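Local coordinates for 6-phosphogluconolactonase (Trypanosoma cruzi, PDB 6VYE), which probably hydrolyses 6-phosphogluconolactone to 6-phosphogluconate, the second step of the oxidative pentose phosphate pathway, at residues Glu34-Ser39 with His69-Glu74. Residues are numbered along the deposited sequence; the frame is centred on the assembly and turned at random.
With GOL (glycerol), chain E.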
loop_
_atom_site.group_PDB
_atom_site.type_symbol
_atom_site.label_atom_id
_atom_site.label_comp_id
_atom_site.label_asym_id
_atom_site.label_seq_id
_atom_site.Cartn_x
_atom_site.Cartn_y
_atom_site.Cartn_z
ATOM N N GLU A 34 -14.639 -9.024 -2.832
ATOM C CA GLU A 34 -15.253 -9.674 -1.648
ATOM C C GLU A 34 -15.384 -8.664 -0.507
ATOM O O GLU A 34 -16.441 -8.676 0.161
ATOM C CB GLU A 34 -14.387 -10.828 -1.126
ATOM C CG GLU A 34 -14.704 -12.163 -1.755
ATOM C CD GLU A 34 -13.667 -13.252 -1.521
ATOM O OE1 GLU A 34 -12.690 -13.028 -0.727
ATOM O OE2 GLU A 34 -13.814 -14.307 -2.162
ATOM N N ILE A 35 -14.337 -7.854 -0.255
ATOM C CA ILE A 35 -14.356 -6.867 0.855
ATOM C C ILE A 35 -15.431 -5.822 0.508
ATOM O O ILE A 35 -16.158 -5.412 1.391
ATOM C CB ILE A 35 -12.952 -6.241 1.067
ATOM C CG1 ILE A 35 -11.952 -7.282 1.584
ATOM C CG2 ILE A 35 -13.037 -5.022 1.970
ATOM C CD1 ILE A 35 -10.528 -6.816 1.510
ATOM N N ILE A 36 -15.531 -5.407 -0.752
ATOM C CA ILE A 36 -16.541 -4.391 -1.180
ATOM C C ILE A 36 -17.933 -4.951 -0.877
ATOM O O ILE A 36 -18.722 -4.283 -0.195
ATOM C CB ILE A 36 -16.381 -4.013 -2.659
ATOM C CG1 ILE A 36 -15.082 -3.241 -2.897
ATOM C CG2 ILE A 36 -17.615 -3.233 -3.134
ATOM C CD1 ILE A 36 -14.715 -3.057 -4.341
ATOM N N HIS A 37 -18.223 -6.167 -1.327
ATOM C CA HIS A 37 -19.583 -6.765 -1.213
ATOM C C HIS A 37 -19.947 -7.149 0.225
ATOM O O HIS A 37 -21.164 -7.328 0.488
ATOM C CB HIS A 37 -19.718 -7.941 -2.157
ATOM C CG HIS A 37 -19.710 -7.500 -3.576
ATOM N ND1 HIS A 37 -20.321 -6.317 -3.953
ATOM C CD2 HIS A 37 -19.208 -8.065 -4.696
ATOM C CE1 HIS A 37 -20.180 -6.159 -5.263
ATOM N NE2 HIS A 37 -19.464 -7.200 -5.734
ATOM N N ALA A 38 -18.969 -7.295 1.116
ATOM C CA ALA A 38 -19.183 -7.659 2.536
ATOM C C ALA A 38 -19.668 -6.427 3.287
ATOM O O ALA A 38 -20.189 -6.592 4.373
ATOM C CB ALA A 38 -17.908 -8.202 3.157
ATOM N N SER A 39 -19.471 -5.241 2.701
ATOM C CA SER A 39 -19.782 -3.928 3.286
ATOM C C SER A 39 -21.126 -3.449 2.736
ATOM O O SER A 39 -21.293 -3.435 1.489
ATOM C CB SER A 39 -18.688 -2.971 2.954
ATOM O OG SER A 39 -18.573 -1.962 3.945
ATOM N N HIS A 69 -18.356 -1.290 -13.659
ATOM C CA HIS A 69 -19.718 -0.925 -13.224
ATOM C C HIS A 69 -19.732 -0.715 -11.700
ATOM O O HIS A 69 -20.366 0.235 -11.221
ATOM C CB HIS A 69 -20.734 -1.985 -13.677
ATOM C CG HIS A 69 -22.113 -1.529 -13.369
ATOM N ND1 HIS A 69 -22.760 -1.874 -12.181
ATOM C CD2 HIS A 69 -22.928 -0.679 -14.026
ATOM C CE1 HIS A 69 -23.951 -1.287 -12.179
ATOM N NE2 HIS A 69 -24.066 -0.541 -13.276
ATOM N N LEU A 70 -19.051 -1.596 -10.977
ATOM C CA LEU A 70 -18.997 -1.587 -9.511
ATOM C C LEU A 70 -18.277 -0.312 -9.065
ATOM O O LEU A 70 -18.728 0.274 -8.084
ATOM C CB LEU A 70 -18.284 -2.850 -9.040
ATOM C CG LEU A 70 -18.051 -2.968 -7.543
ATOM C CD1 LEU A 70 -19.359 -2.905 -6.786
ATOM C CD2 LEU A 70 -17.332 -4.262 -7.216
ATOM N N LEU A 71 -17.220 0.095 -9.773
ATOM C CA LEU A 71 -16.300 1.192 -9.339
ATOM C C LEU A 71 -16.773 2.556 -9.855
ATOM O O LEU A 71 -16.671 3.569 -9.100
ATOM C CB LEU A 71 -14.880 0.861 -9.810
ATOM C CG LEU A 71 -14.319 -0.452 -9.262
ATOM C CD1 LEU A 71 -12.908 -0.687 -9.753
ATOM C CD2 LEU A 71 -14.396 -0.524 -7.745
ATOM N N LYS A 72 -17.259 2.616 -11.088
ATOM C CA LYS A 72 -17.658 3.886 -11.744
ATOM C C LYS A 72 -19.120 4.210 -11.407
ATOM O O LYS A 72 -19.345 5.255 -10.797
ATOM C CB LYS A 72 -17.388 3.810 -13.248
ATOM C CG LYS A 72 -18.021 4.891 -14.117
ATOM C CD LYS A 72 -17.668 4.644 -15.573
ATOM C CE LYS A 72 -17.390 5.901 -16.355
ATOM N NZ LYS A 72 -18.622 6.653 -16.648
ATOM N N GLU A 73 -20.074 3.365 -11.801
ATOM C CA GLU A 73 -21.533 3.597 -11.594
ATOM C C GLU A 73 -21.896 3.454 -10.115
ATOM O O GLU A 73 -22.742 4.238 -9.664
ATOM C CB GLU A 73 -22.413 2.613 -12.369
ATOM C CG GLU A 73 -22.730 3.085 -13.781
ATOM C CD GLU A 73 -21.503 3.180 -14.663
ATOM O OE1 GLU A 73 -20.646 2.275 -14.580
ATOM O OE2 GLU A 73 -21.361 4.200 -15.360
ATOM N N GLU A 74 -21.355 2.449 -9.413
ATOM C CA GLU A 74 -21.804 2.107 -8.037
ATOM C C GLU A 74 -20.878 2.787 -7.010
ATOM O O GLU A 74 -21.206 2.713 -5.803
ATOM C CB GLU A 74 -21.935 0.599 -7.816
ATOM C CG GLU A 74 -23.045 -0.069 -8.606
ATOM C CD GLU A 74 -23.338 -1.485 -8.111
ATOM O OE1 GLU A 74 -23.571 -1.661 -6.875
ATOM O OE2 GLU A 74 -23.277 -2.438 -8.935
HETATM C C1 GOL E . -19.821 -7.449 -9.889
HETATM O O1 GOL E . -19.167 -7.556 -8.626
HETATM C C2 GOL E . -19.052 -6.564 -10.840
HETATM O O2 GOL E . -17.901 -6.117 -10.144
HETATM C C3 GOL E . -19.830 -5.379 -11.368
HETATM O O3 GOL E . -18.993 -4.491 -12.104
#
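Leu70 reaches across to Ile36 and His37, linking the C-terminal end of helix 24-38 to the short helix 68-73; the axes come no closer than 12.5 Å in these segments and are inclined at 59°. Just before it, the CB of His69 touches O3 of a glycerol, probably a crystallisation additive, and the ring of His69 sends a weak ND1 hydrogen bond to Glu74 OE2. At Leu70 the side chain leaves with CG anti to the backbone N (chi1 176°), which carries both methyls toward the other helix. There Leu70 CD1 meets Ile36 CG2 tip to tip at 4.1 Å and lies 3.7 Å from His37 CE1, approaching that ring obliquely. The backbone N of Leu70 gives glycerol O3 a weak hydrogen bond, while glycerol O1 lies in the plane of the His37 ring, 2.9 Å from His37 NE2 in a nearly straight hydrogen bond (163°). Leu71 CD2 adds a smaller touch to Ile36 CD1 at 4.3 Å; both residues rest on Leu77 of strand 77-85 in the central mixed sheet. Glu74 forms a salt bridge with Arg41. No hydrogen bond joins the segments directly: their contact is apolar and modest, and the glycerol's polar link beside exposed His37 probably reflects the crystal.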